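Local structure of CobC (Shigella flexneri 2a, 6NRU) at residues A[11-16]-A[29-34]. The protein removes the phosphate from adenosylcobalamin 5'-phosphate and from alpha-ribazole 5'-phosphate, a late step in assembling the nucleotide loop of vitamin B12. Numbering follows the deposited sequence.
Sequences HGETQA and PLTARG. With SO4 (sulfate ion), chain M; SO4 (sulfate ion), chain N.
The backbone O of E13 takes the N-H of T31 at 3.0 Å (E13 O to T31 N). This pairing joins the loop after strand 5-10 to the start of helix 32-44; the RHG motif of the histidine phosphatase fold runs from the end of that strand into the loop. The donor sits above the carbonyl plane, not on a lone pair. The CA-H of L30 also approaches this oxygen. Next along, Q15 N donates to P29 O at 3.1 Å, and here the donor nitrogen lies almost in line with the C=O bond. The two bonds flank T14 and L30, which pair as an isolated beta bridge. T31 is the N-cap of helix 32-44. Its OG1 weakly accepts the N-H of G34. OG1 also lies against OE1 of E13, but that separation is modelled too short for the bond to be trusted. E13 has CG anti to its backbone N (chi1 -175°), and its extended chain carries the carboxylate over the helix start. There OE2 forms a long salt bridge with NH1 of R33, 3.3 Å away. The carboxylate and guanidinium planes are 71° apart, so the two groups do not pair flat. An edge of the R33 guanidinium holds a sulfate. NE donates to its O2 and NH2 does so weakly. Backbones close up where G12 CA and G34 CA are 4.0 Å apart. T14 CG2 rests on L30 CD1 at 3.7 Å. H11 is probably the residue phosphorylated during catalysis. Its ND1 donates to G12 O at 2.8 Å, on a lone pair in the carbonyl plane. This bond would help fix the ring's rotation and turn NE2 to the phosphate pocket. A second sulfate lies there, also bound by R10, N17 and R60. Its O4 meets the H11 ring edge in plane, 3.2 Å from NE2, in a weak bond.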
loop_
_atom_site.group_PDB
_atom_site.type_symbol
_atom_site.label_atom_id
_atom_site.label_comp_id
_atom_site.label_asym_id
_atom_site.label_seq_id
_atom_site.Cartn_x
_atom_site.Cartn_y
_atom_site.Cartn_z
ATOM N N HIS A 11 -5.646 -0.596 1.676
ATOM C CA HIS A 11 -6.869 -1.384 1.632
ATOM C C HIS A 11 -7.366 -1.702 3.042
ATOM O O HIS A 11 -6.602 -1.735 4.011
ATOM C CB HIS A 11 -6.637 -2.681 0.859
ATOM C CG HIS A 11 -5.649 -3.599 1.507
ATOM N ND1 HIS A 11 -5.979 -4.426 2.560
ATOM C CD2 HIS A 11 -4.338 -3.818 1.255
ATOM C CE1 HIS A 11 -4.913 -5.115 2.927
ATOM N NE2 HIS A 11 -3.904 -4.764 2.150
ATOM N N GLY A 12 -8.668 -1.949 3.143
ATOM C CA GLY A 12 -9.296 -2.201 4.421
ATOM C C GLY A 12 -8.876 -3.527 5.031
ATOM O O GLY A 12 -8.072 -4.286 4.488
ATOM N N GLU A 13 -9.450 -3.803 6.203
ATOM C CA GLU A 13 -9.141 -5.029 6.928
ATOM C C GLU A 13 -9.497 -6.254 6.095
ATOM O O GLU A 13 -10.477 -6.255 5.345
ATOM C CB GLU A 13 -9.896 -5.060 8.259
ATOM C CG GLU A 13 -9.556 -6.248 9.144
ATOM C CD GLU A 13 -10.566 -6.460 10.260
ATOM O OE1 GLU A 13 -11.746 -6.739 9.960
ATOM O OE2 GLU A 13 -10.174 -6.347 11.441
ATOM N N THR A 14 -8.685 -7.300 6.223
ATOM C CA THR A 14 -8.895 -8.553 5.515
ATOM C C THR A 14 -8.886 -9.705 6.512
ATOM O O THR A 14 -8.504 -9.551 7.676
ATOM C CB THR A 14 -7.830 -8.773 4.431
ATOM O OG1 THR A 14 -6.536 -8.851 5.039
ATOM C CG2 THR A 14 -7.837 -7.629 3.432
ATOM N N GLN A 15 -9.334 -10.871 6.044
ATOM C CA GLN A 15 -9.407 -12.034 6.921
ATOM C C GLN A 15 -8.027 -12.477 7.380
ATOM O O GLN A 15 -7.871 -12.945 8.514
ATOM C CB GLN A 15 -10.125 -13.185 6.215
ATOM C CG GLN A 15 -10.419 -14.373 7.115
ATOM C CD GLN A 15 -11.318 -14.007 8.281
ATOM O OE1 GLN A 15 -12.353 -13.365 8.101
ATOM N NE2 GLN A 15 -10.924 -14.411 9.485
ATOM N N ALA A 16 -7.018 -12.341 6.518
ATOM C CA ALA A 16 -5.656 -12.675 6.922
ATOM C C ALA A 16 -5.195 -11.791 8.075
ATOM O O ALA A 16 -4.499 -12.258 8.983
ATOM C CB ALA A 16 -4.707 -12.548 5.729
ATOM N N PRO A 29 -9.985 -12.121 1.321
ATOM C CA PRO A 29 -11.105 -11.197 1.130
ATOM C C PRO A 29 -11.149 -10.104 2.188
ATOM O O PRO A 29 -10.631 -10.240 3.296
ATOM C CB PRO A 29 -12.329 -12.111 1.246
ATOM C CG PRO A 29 -11.888 -13.166 2.207
ATOM C CD PRO A 29 -10.415 -13.387 1.945
ATOM N N LEU A 30 -11.797 -9.003 1.817
ATOM C CA LEU A 30 -12.078 -7.939 2.770
ATOM C C LEU A 30 -13.123 -8.401 3.780
ATOM O O LEU A 30 -14.096 -9.076 3.425
ATOM C CB LEU A 30 -12.578 -6.693 2.035
ATOM C CG LEU A 30 -11.692 -5.448 1.929
ATOM C CD1 LEU A 30 -10.316 -5.806 1.405
ATOM C CD2 LEU A 30 -12.350 -4.414 1.024
ATOM N N THR A 31 -12.913 -8.041 5.047
ATOM C CA THR A 31 -13.895 -8.279 6.092
ATOM C C THR A 31 -14.891 -7.128 6.140
ATOM O O THR A 31 -14.564 -5.986 5.816
ATOM C CB THR A 31 -13.231 -8.419 7.465
ATOM O OG1 THR A 31 -12.829 -7.130 7.942
ATOM C CG2 THR A 31 -12.022 -9.324 7.391
ATOM N N ALA A 32 -16.110 -7.443 6.595
ATOM C CA ALA A 32 -17.173 -6.444 6.716
ATOM C C ALA A 32 -16.674 -5.137 7.323
ATOM O O ALA A 32 -17.171 -4.059 6.977
ATOM C CB ALA A 32 -18.324 -7.016 7.551
ATOM N N ARG A 33 -15.678 -5.209 8.208
ATOM C CA ARG A 33 -15.048 -3.996 8.715
ATOM C C ARG A 33 -14.262 -3.284 7.620
ATOM O O ARG A 33 -14.265 -2.050 7.550
ATOM C CB ARG A 33 -14.142 -4.334 9.897
ATOM C CG ARG A 33 -13.489 -3.128 10.552
ATOM C CD ARG A 33 -12.733 -3.544 11.804
ATOM N NE ARG A 33 -11.838 -2.496 12.283
ATOM C CZ ARG A 33 -10.863 -2.694 13.166
ATOM N NH1 ARG A 33 -10.659 -3.905 13.671
ATOM N NH2 ARG A 33 -10.093 -1.683 13.544
ATOM N N GLY A 34 -13.582 -4.045 6.757
ATOM C CA GLY A 34 -12.858 -3.439 5.650
ATOM C C GLY A 34 -13.763 -2.801 4.613
ATOM O O GLY A 34 -13.395 -1.790 4.008
HETATM S S SO4 M . -12.549 1.211 11.741
HETATM O O1 SO4 M . -11.566 1.726 10.793
HETATM O O2 SO4 M . -12.025 0.004 12.372
HETATM O O3 SO4 M . -12.810 2.215 12.767
HETATM O O4 SO4 M . -13.793 0.892 11.045
HETATM S S SO4 N . -1.278 -6.363 5.330
HETATM O O1 SO4 N . 0.138 -6.487 4.995
HETATM O O2 SO4 N . -1.658 -7.443 6.236
HETATM O O3 SO4 N . -1.516 -5.077 5.977
HETATM O O4 SO4 N . -2.080 -6.442 4.112
#